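Local coordinates for fructuronate-tagaturonate epimerase UxaE from Cohnella laeviribosi in complex with 1 glycerol (Cohnella laeviribosi, PDB 6IL9), which probably catalyses the epimerisation that interconverts fructuronate and tagaturonate, on a TIM barrel that binds zinc, at residues K49-D52 with E57-D60; I116-A121 with E149-G154; M238-V243 with P281-L286. One frame throughout, in Å; residues are numbered along the deposited sequence.

Contact 1 of 3, residues K49-D52 with E57-D60; sequences KLYD and EEAD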
loop_
_atom_site.group_PDB
_atom_site.type_symbol
_atom_site.label_atom_id
_atom_site.label_comp_id
_atom_site.label_asym_id
_atom_site.label_seq_id
_atom_site.Cartn_x
_atom_site.Cartn_y
_atom_site.Cartn_z
ATOM N N LYS A 49 -7.239 -17.636 30.254
ATOM C CA LYS A 49 -8.112 -16.595 29.721
ATOM C C LYS A 49 -8.041 -16.533 28.203
ATOM O O LYS A 49 -9.034 -16.195 27.553
ATOM C CB LYS A 49 -7.756 -15.231 30.316
ATOM C CG LYS A 49 -8.235 -15.027 31.752
ATOM C CD LYS A 49 -8.011 -13.594 32.223
ATOM C CE LYS A 49 -6.553 -13.181 32.081
ATOM N NZ LYS A 49 -5.615 -14.186 32.667
ATOM N N LEU A 50 -6.880 -16.842 27.622
ATOM C CA LEU A 50 -6.789 -16.884 26.167
ATOM C C LEU A 50 -7.686 -17.981 25.605
ATOM O O LEU A 50 -8.457 -17.746 24.670
ATOM C CB LEU A 50 -5.335 -17.081 25.734
ATOM C CG LEU A 50 -5.101 -17.297 24.236
ATOM C CD1 LEU A 50 -5.757 -16.191 23.417
ATOM C CD2 LEU A 50 -3.610 -17.393 23.930
ATOM N N TYR A 51 -7.612 -19.188 26.183
ATOM C CA TYR A 51 -8.485 -20.276 25.744
ATOM C C TYR A 51 -9.956 -19.891 25.865
ATOM O O TYR A 51 -10.764 -20.197 24.979
ATOM C CB TYR A 51 -8.196 -21.545 26.552
ATOM C CG TYR A 51 -8.968 -22.778 26.100
ATOM C CD1 TYR A 51 -10.291 -22.992 26.498
ATOM C CD2 TYR A 51 -8.372 -23.730 25.280
ATOM C CE1 TYR A 51 -10.995 -24.114 26.086
ATOM C CE2 TYR A 51 -9.068 -24.858 24.868
ATOM C CZ TYR A 51 -10.378 -25.043 25.274
ATOM O OH TYR A 51 -11.066 -26.162 24.860
ATOM N N ASP A 52 -10.324 -19.221 26.960
ATOM C CA ASP A 52 -11.731 -18.925 27.208
ATOM C C ASP A 52 -12.258 -17.877 26.242
ATOM O O ASP A 52 -13.427 -17.930 25.837
ATOM C CB ASP A 52 -11.922 -18.457 28.651
ATOM C CG ASP A 52 -11.469 -19.486 29.663
ATOM O OD1 ASP A 52 -11.561 -20.695 29.370
ATOM O OD2 ASP A 52 -11.026 -19.086 30.758
ATOM N N GLU A 57 -14.762 -24.351 18.266
ATOM C CA GLU A 57 -15.360 -25.628 18.636
ATOM C C GLU A 57 -14.371 -26.452 19.448
ATOM O O GLU A 57 -13.185 -26.521 19.111
ATOM C CB GLU A 57 -15.791 -26.407 17.396
ATOM C CG GLU A 57 -16.644 -25.600 16.461
ATOM C CD GLU A 57 -17.813 -26.386 15.924
ATOM O OE1 GLU A 57 -18.050 -26.324 14.701
ATOM O OE2 GLU A 57 -18.497 -27.059 16.725
ATOM N N GLU A 58 -14.872 -27.093 20.503
ATOM C CA GLU A 58 -14.044 -27.777 21.488
ATOM C C GLU A 58 -14.235 -29.286 21.388
ATOM O O GLU A 58 -15.370 -29.768 21.360
ATOM C CB GLU A 58 -14.385 -27.312 22.906
ATOM C CG GLU A 58 -13.876 -25.932 23.265
ATOM C CD GLU A 58 -14.137 -25.583 24.724
ATOM O OE1 GLU A 58 -15.047 -24.765 24.984
ATOM O OE2 GLU A 58 -13.431 -26.122 25.607
ATOM N N ALA A 59 -13.124 -30.019 21.345
ATOM C CA ALA A 59 -13.132 -31.476 21.407
ATOM C C ALA A 59 -11.786 -31.921 21.958
ATOM O O ALA A 59 -10.751 -31.359 21.593
ATOM C CB ALA A 59 -13.398 -32.108 20.036
ATOM N N ASP A 60 -11.808 -32.940 22.811
ATOM C CA ASP A 60 -10.716 -33.195 23.775
ATOM C C ASP A 60 -10.682 -31.960 24.681
ATOM O O ASP A 60 -11.746 -31.471 25.094
ATOM C CB ASP A 60 -9.391 -33.512 23.087
ATOM C CG ASP A 60 -9.489 -34.673 22.117
ATOM O OD1 ASP A 60 -10.393 -34.663 21.254
ATOM O OD2 ASP A 60 -8.653 -35.596 22.213
#

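Contact 2 of 3, residues I116-A121 with E149-G154; sequences IHPILA and EGYTEG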
loop_
_atom_site.group_PDB
_atom_site.type_symbol
_atom_site.label_atom_id
_atom_site.label_comp_id
_atom_site.label_asym_id
_atom_site.label_seq_id
_atom_site.Cartn_x
_atom_site.Cartn_y
_atom_site.Cartn_z
ATOM N N ILE A 116 14.122 -3.369 7.168
ATOM C CA ILE A 116 12.987 -2.588 6.680
ATOM C C ILE A 116 11.764 -3.024 7.468
ATOM O O ILE A 116 11.645 -4.190 7.856
ATOM C CB ILE A 116 12.789 -2.755 5.153
ATOM C CG1 ILE A 116 11.775 -1.725 4.628
ATOM C CG2 ILE A 116 12.376 -4.183 4.814
ATOM C CD1 ILE A 116 11.822 -1.531 3.102
ATOM N N HIS A 117 10.879 -2.068 7.744
ATOM C CA HIS A 117 9.662 -2.343 8.499
ATOM C C HIS A 117 8.499 -2.469 7.543
ATOM O O HIS A 117 8.336 -1.607 6.670
ATOM C CB HIS A 117 9.373 -1.222 9.494
ATOM C CG HIS A 117 10.466 -1.002 10.485
ATOM N ND1 HIS A 117 10.778 -1.927 11.458
ATOM C CD2 HIS A 117 11.313 0.039 10.665
ATOM C CE1 HIS A 117 11.782 -1.470 12.186
ATOM N NE2 HIS A 117 12.121 -0.277 11.729
ATOM N N PRO A 118 7.668 -3.505 7.685
ATOM C CA PRO A 118 6.556 -3.695 6.743
ATOM C C PRO A 118 5.284 -2.976 7.140
ATOM O O PRO A 118 4.834 -3.087 8.283
ATOM C CB PRO A 118 6.347 -5.216 6.762
ATOM C CG PRO A 118 6.711 -5.604 8.196
ATOM C CD PRO A 118 7.810 -4.628 8.629
ATOM N N ILE A 119 4.693 -2.238 6.205
ATOM C CA ILE A 119 3.322 -1.762 6.349
ATOM C C ILE A 119 2.470 -2.846 5.696
ATOM O O ILE A 119 2.202 -2.822 4.495
ATOM C CB ILE A 119 3.123 -0.383 5.720
ATOM C CG1 ILE A 119 4.240 0.576 6.169
ATOM C CG2 ILE A 119 1.739 0.169 6.089
ATOM C CD1 ILE A 119 4.377 0.757 7.691
ATOM N N LEU A 120 2.076 -3.838 6.501
ATOM C CA LEU A 120 1.476 -5.054 5.947
ATOM C C LEU A 120 0.007 -4.881 5.624
ATOM O O LEU A 120 -0.534 -5.636 4.807
ATOM C CB LEU A 120 1.608 -6.217 6.926
ATOM C CG LEU A 120 2.914 -6.952 7.069
ATOM C CD1 LEU A 120 2.695 -7.978 8.164
ATOM C CD2 LEU A 120 3.262 -7.647 5.759
ATOM N N ALA A 121 -0.661 -3.949 6.296
ATOM C CA ALA A 121 -2.063 -3.636 6.066
ATOM C C ALA A 121 -2.102 -2.304 5.338
ATOM O O ALA A 121 -1.821 -1.259 5.931
ATOM C CB ALA A 121 -2.833 -3.570 7.386
ATOM N N GLU A 149 3.732 -16.422 11.087
ATOM C CA GLU A 149 5.161 -16.439 10.822
ATOM C C GLU A 149 6.006 -16.123 12.043
ATOM O O GLU A 149 7.240 -16.090 11.928
ATOM C CB GLU A 149 5.496 -15.440 9.710
ATOM C CG GLU A 149 4.842 -15.751 8.389
ATOM C CD GLU A 149 5.375 -17.028 7.767
ATOM O OE1 GLU A 149 6.564 -17.354 7.994
ATOM O OE2 GLU A 149 4.599 -17.701 7.061
ATOM N N GLY A 150 5.386 -15.891 13.195
ATOM C CA GLY A 150 6.136 -15.574 14.397
ATOM C C GLY A 150 7.016 -14.357 14.227
ATOM O O GLY A 150 8.170 -14.353 14.676
ATOM N N TYR A 151 6.505 -13.335 13.553
ATOM C CA TYR A 151 7.261 -12.120 13.259
ATOM C C TYR A 151 6.877 -11.082 14.301
ATOM O O TYR A 151 5.789 -10.507 14.245
ATOM C CB TYR A 151 6.953 -11.634 11.851
ATOM C CG TYR A 151 7.694 -10.380 11.437
ATOM C CD1 TYR A 151 8.965 -10.461 10.885
ATOM C CD2 TYR A 151 7.096 -9.129 11.549
ATOM C CE1 TYR A 151 9.643 -9.318 10.485
ATOM C CE2 TYR A 151 7.765 -7.971 11.148
ATOM C CZ TYR A 151 9.037 -8.083 10.613
ATOM O OH TYR A 151 9.707 -6.948 10.215
ATOM N N THR A 152 7.777 -10.844 15.257
ATOM C CA THR A 152 7.477 -9.995 16.402
ATOM C C THR A 152 8.090 -8.609 16.295
ATOM O O THR A 152 7.952 -7.817 17.233
ATOM C CB THR A 152 7.961 -10.664 17.696
ATOM O OG1 THR A 152 9.394 -10.733 17.688
ATOM C CG2 THR A 152 7.396 -12.067 17.813
ATOM N N GLU A 153 8.754 -8.292 15.181
ATOM C CA GLU A 153 9.454 -7.021 15.038
ATOM C C GLU A 153 8.522 -5.833 14.842
ATOM O O GLU A 153 8.974 -4.693 14.976
ATOM C CB GLU A 153 10.433 -7.087 13.863
ATOM C CG GLU A 153 11.720 -7.825 14.175
ATOM C CD GLU A 153 11.505 -9.300 14.398
ATOM O OE1 GLU A 153 10.809 -9.931 13.573
ATOM O OE2 GLU A 153 12.030 -9.835 15.401
ATOM N N GLY A 154 7.264 -6.058 14.515
ATOM C CA GLY A 154 6.310 -4.971 14.359
ATOM C C GLY A 154 5.930 -4.733 12.909
ATOM O O GLY A 154 6.767 -4.806 12.002
HETATM O O HOH W 1 11.852 -6.861 8.857
HETATM O O HOH W 2 9.478 -4.414 11.626
#

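Contact 3 of 3, residues M238-V243 with P281-L286; sequences MRDVLV and PGSHFL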
loop_
_atom_site.group_PDB
_atom_site.type_symbol
_atom_site.label_atom_id
_atom_site.label_comp_id
_atom_site.label_asym_id
_atom_site.label_seq_id
_atom_site.Cartn_x
_atom_site.Cartn_y
_atom_site.Cartn_z
ATOM N N MET A 238 4.226 33.159 -7.092
ATOM C CA MET A 238 2.790 33.332 -7.312
ATOM C C MET A 238 2.144 32.054 -7.817
ATOM O O MET A 238 1.047 31.682 -7.374
ATOM C CB MET A 238 2.538 34.462 -8.311
ATOM C CG MET A 238 2.868 35.807 -7.779
ATOM S SD MET A 238 2.253 37.193 -8.791
ATOM C CE MET A 238 3.113 38.423 -7.867
ATOM N N ARG A 239 2.781 31.383 -8.776
ATOM C CA ARG A 239 2.206 30.140 -9.255
ATOM C C ARG A 239 2.153 29.107 -8.135
ATOM O O ARG A 239 1.131 28.439 -7.949
ATOM C CB ARG A 239 2.997 29.621 -10.453
ATOM C CG ARG A 239 2.273 28.541 -11.214
ATOM C CD ARG A 239 3.129 27.991 -12.347
ATOM N NE ARG A 239 3.375 28.985 -13.392
ATOM C CZ ARG A 239 2.534 29.249 -14.388
ATOM N NH1 ARG A 239 1.378 28.605 -14.474
ATOM N NH2 ARG A 239 2.852 30.162 -15.298
ATOM N N ASP A 240 3.239 28.976 -7.365
ATOM C CA ASP A 240 3.268 28.009 -6.267
ATOM C C ASP A 240 2.145 28.261 -5.264
ATOM O O ASP A 240 1.486 27.318 -4.813
ATOM C CB ASP A 240 4.616 28.053 -5.551
ATOM C CG ASP A 240 5.687 27.248 -6.262
ATOM O OD1 ASP A 240 5.339 26.417 -7.127
ATOM O OD2 ASP A 240 6.874 27.453 -5.937
ATOM N N VAL A 241 1.928 29.523 -4.890
ATOM C CA VAL A 241 0.853 29.841 -3.950
ATOM C C VAL A 241 -0.499 29.436 -4.532
ATOM O O VAL A 241 -1.327 28.809 -3.858
ATOM C CB VAL A 241 0.896 31.334 -3.571
ATOM C CG1 VAL A 241 -0.317 31.719 -2.703
ATOM C CG2 VAL A 241 2.191 31.663 -2.845
ATOM N N LEU A 242 -0.743 29.764 -5.806
ATOM C CA LEU A 242 -2.033 29.438 -6.406
ATOM C C LEU A 242 -2.254 27.933 -6.501
ATOM O O LEU A 242 -3.372 27.450 -6.288
ATOM C CB LEU A 242 -2.138 30.069 -7.792
ATOM C CG LEU A 242 -2.197 31.591 -7.802
ATOM C CD1 LEU A 242 -2.260 32.104 -9.237
ATOM C CD2 LEU A 242 -3.405 32.073 -7.013
ATOM N N VAL A 243 -1.205 27.175 -6.830
ATOM C CA VAL A 243 -1.371 25.742 -7.042
ATOM C C VAL A 243 -1.595 25.020 -5.717
ATOM O O VAL A 243 -2.403 24.087 -5.635
ATOM C CB VAL A 243 -0.157 25.167 -7.801
ATOM C CG1 VAL A 243 -0.263 23.650 -7.897
ATOM C CG2 VAL A 243 -0.064 25.781 -9.200
ATOM N N PRO A 281 10.612 20.498 -7.437
ATOM C CA PRO A 281 11.317 20.550 -6.142
ATOM C C PRO A 281 11.141 21.876 -5.407
ATOM O O PRO A 281 10.988 21.889 -4.175
ATOM C CB PRO A 281 12.778 20.283 -6.539
ATOM C CG PRO A 281 12.669 19.391 -7.746
ATOM C CD PRO A 281 11.456 19.929 -8.509
ATOM N N GLY A 282 11.114 23.000 -6.127
ATOM C CA GLY A 282 10.894 24.275 -5.460
ATOM C C GLY A 282 9.510 24.390 -4.836
ATOM O O GLY A 282 9.347 24.988 -3.765
ATOM N N SER A 283 8.492 23.838 -5.500
ATOM C CA SER A 283 7.153 23.822 -4.914
ATOM C C SER A 283 7.118 22.925 -3.687
ATOM O O SER A 283 6.491 23.260 -2.674
ATOM C CB SER A 283 6.137 23.348 -5.947
ATOM O OG SER A 283 6.276 24.069 -7.155
ATOM N N HIS A 284 7.787 21.776 -3.774
ATOM C CA HIS A 284 7.925 20.872 -2.633
ATOM C C HIS A 284 8.515 21.599 -1.428
ATOM O O HIS A 284 8.004 21.488 -0.304
ATOM C CB HIS A 284 8.794 19.691 -3.085
ATOM C CG HIS A 284 9.156 18.717 -2.005
ATOM N ND1 HIS A 284 10.092 17.726 -2.209
ATOM C CD2 HIS A 284 8.715 18.563 -0.735
ATOM C CE1 HIS A 284 10.212 17.002 -1.110
ATOM N NE2 HIS A 284 9.393 17.493 -0.197
ATOM N N PHE A 285 9.585 22.367 -1.645
ATOM C CA PHE A 285 10.174 23.146 -0.562
ATOM C C PHE A 285 9.147 24.075 0.078
ATOM O O PHE A 285 9.065 24.178 1.306
ATOM C CB PHE A 285 11.366 23.957 -1.075
ATOM C CG PHE A 285 12.036 24.772 -0.005
ATOM C CD1 PHE A 285 12.992 24.200 0.829
ATOM C CD2 PHE A 285 11.703 26.106 0.188
ATOM C CE1 PHE A 285 13.605 24.942 1.821
ATOM C CE2 PHE A 285 12.303 26.845 1.177
ATOM C CZ PHE A 285 13.262 26.264 2.004
ATOM N N LEU A 286 8.379 24.794 -0.744
ATOM C CA LEU A 286 7.418 25.745 -0.187
ATOM C C LEU A 286 6.346 25.032 0.636
ATOM O O LEU A 286 6.009 25.472 1.743
ATOM C CB LEU A 286 6.778 26.559 -1.313
ATOM C CG LEU A 286 5.734 27.598 -0.882
ATOM C CD1 LEU A 286 5.933 28.892 -1.672
ATOM C CD2 LEU A 286 4.336 27.067 -1.113
#

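Contact 1 of 3, residues K49-D52 with E57-D60
Tyr51 and Glu58 carry the whole contact between helix residues 49-52 and residues 57-60, through one very short hydrogen bond from Tyr51 OH to Glu58 OE2 of 2.5 Å. The evidence that the side chains do the bridging is the backbone spacing: the nearest pair of CA atoms, Tyr51 CA and Glu58 CA, is 10.3 Å apart. Tyr51 covers its share of that gap because its CG stands anti to the backbone N (chi1 -175°), which carries the phenol off the helix to the strand. Glu58 answers with a chain that is extended beyond CG, its CB already directed at the helix. Glu58 OE2 lies at the ring edge, in the ring plane, and also approaches Tyr51 CE1 at 3.2 Å, while Glu58 CG passes Tyr51 OH at the same distance of 3.2 Å. The carboxylate is turned 78° from the ring plane, so the two flat groups meet nearly at right angles and do not stack. One carboxylate oxygen thus takes the phenol, in a surface setting where Glu58 is exposed and Tyr51 partly so. Strand 57-59 is an outermost strand of the five-stranded antiparallel sheet and pairs with strand 62-66. The short helix 49-53 follows strand 39-45, is fastened by Tyr51 N to Thr29 and Tyr51 O to Lys63, and buries Leu50 against strand 29-36 and helix 69-78.

Contact 2 of 3, residues I116-A121 with E149-G154
Tyr151 OH is gripped by two waters that tie it to residues 116-121. Water 1 lies 2.5 Å from Tyr151 OH, in the plane of the ring at its edge, and can donate to Ile116 O at 2.9 Å, though other acceptors compete for its protons. Water 2 stands 2.9 Å from Tyr151 OH and has two further partners: it meets the His117 ring at its edge, in plane, 2.8 Å from His117 ND1, and it donates to Gly154 O. The bridge through water 1 spans a separation of 4.1 Å between Ile116 O and Tyr151 OH.

The apolar half of the contact is Pro118. Its ring and the Tyr151 side chain come from opposite directions, and Pro118 CD sits 3.4 Å from Tyr151 OH. Pro118 CG lies 3.9 Å from Tyr151 CE2, an oblique approach to the aromatic ring. Pro118 CD also touches the carbonyl of Gly154, at 3.5 Å from Gly154 O. The phenol gets to the strand because Tyr151 CG is anti to the backbone N (chi1 -180°). Just before it, Gly150 ends helix 135-149 in a Schellman motif with positive phi, and the chain turns there toward barrel strand 156-162. Pro118 belongs to strand 117-124, whose backbone pairs with strands 93-96 and 156-162.

Buried polar atoms at the start of this barrel strand, the Ile116 carbonyl and the phenol among them, are probably satisfied through ordered water; the polar link between residues 116-121 and 149-154 runs through solvent, while the direct contact is that of the proline ring.

Contact 3 of 3, residues M238-V243 with P281-L286
Asp240 and Ser283 meet where helices 234-259 and 281-293 cross, their CA atoms 5.9 Å apart, the nearest pair between residues 238-243 and 281-286. Asp240 CB is directed at the other helix, whereas the CB of Ser283 lies to one side; Ser283 OG, anti to its carbonyl carbon and beside the backbone N (chi1 -50°), covers the remaining distance. Ser283 OG donates to Asp240 OD1 at 2.5 Å, coming from above the carboxylate, 38° out of its plane. Asp240 CG is likewise beside the backbone N, a setting that lays the carboxylate over the first turn of the partner helix. Asp240 OD2 faces that turn's backbone, 3.8 Å from Ser283 CA. Leu286, one turn on, brings Leu286 CD1 to 4.2 Å from Asp240 CB, so the aspartate is flanked by a polar and an apolar neighbour from the same helix. With the carboxylate replaced by the methyl of an alanine, Ser283 OG would probably lose this acceptor, and residues 238-243 and 281-286 the hydrogen bond that joins them, although a CB would remain near Leu286. The segment axes approach to 10.2 Å at a signed crossing angle of -62°, a steep crossing at which few residues meet. Asp240 also packs on Phe232 of strand 228-232, while Leu286 touches Leu237 and Ile248, before and after Asp240 on helix 234-259. Helix 281-293 follows barrel strand 267-271, and its His284 turns instead to His329 of helix 319-336.

How the contacts relate
Contact 1 is a surface contact and contacts 2 and 3 are buried; the three share no helix or strand and do not touch. Contact 1 belongs to the antiparallel sheet near the N-terminus, contact 2 to the barrel with its connecting loop, and contact 3 to a helix crossing on the opposite side of the chain's centre from contact 1, about 60 Å away between centres. Contact 2 lies nearest the middle of the chain. The chemistry differs accordingly: contacts 1 and 3 each use one direct hydroxyl-to-carboxylate bond, at the surface and in a buried helix interface respectively, whereas contact 2 relies on waters and a proline.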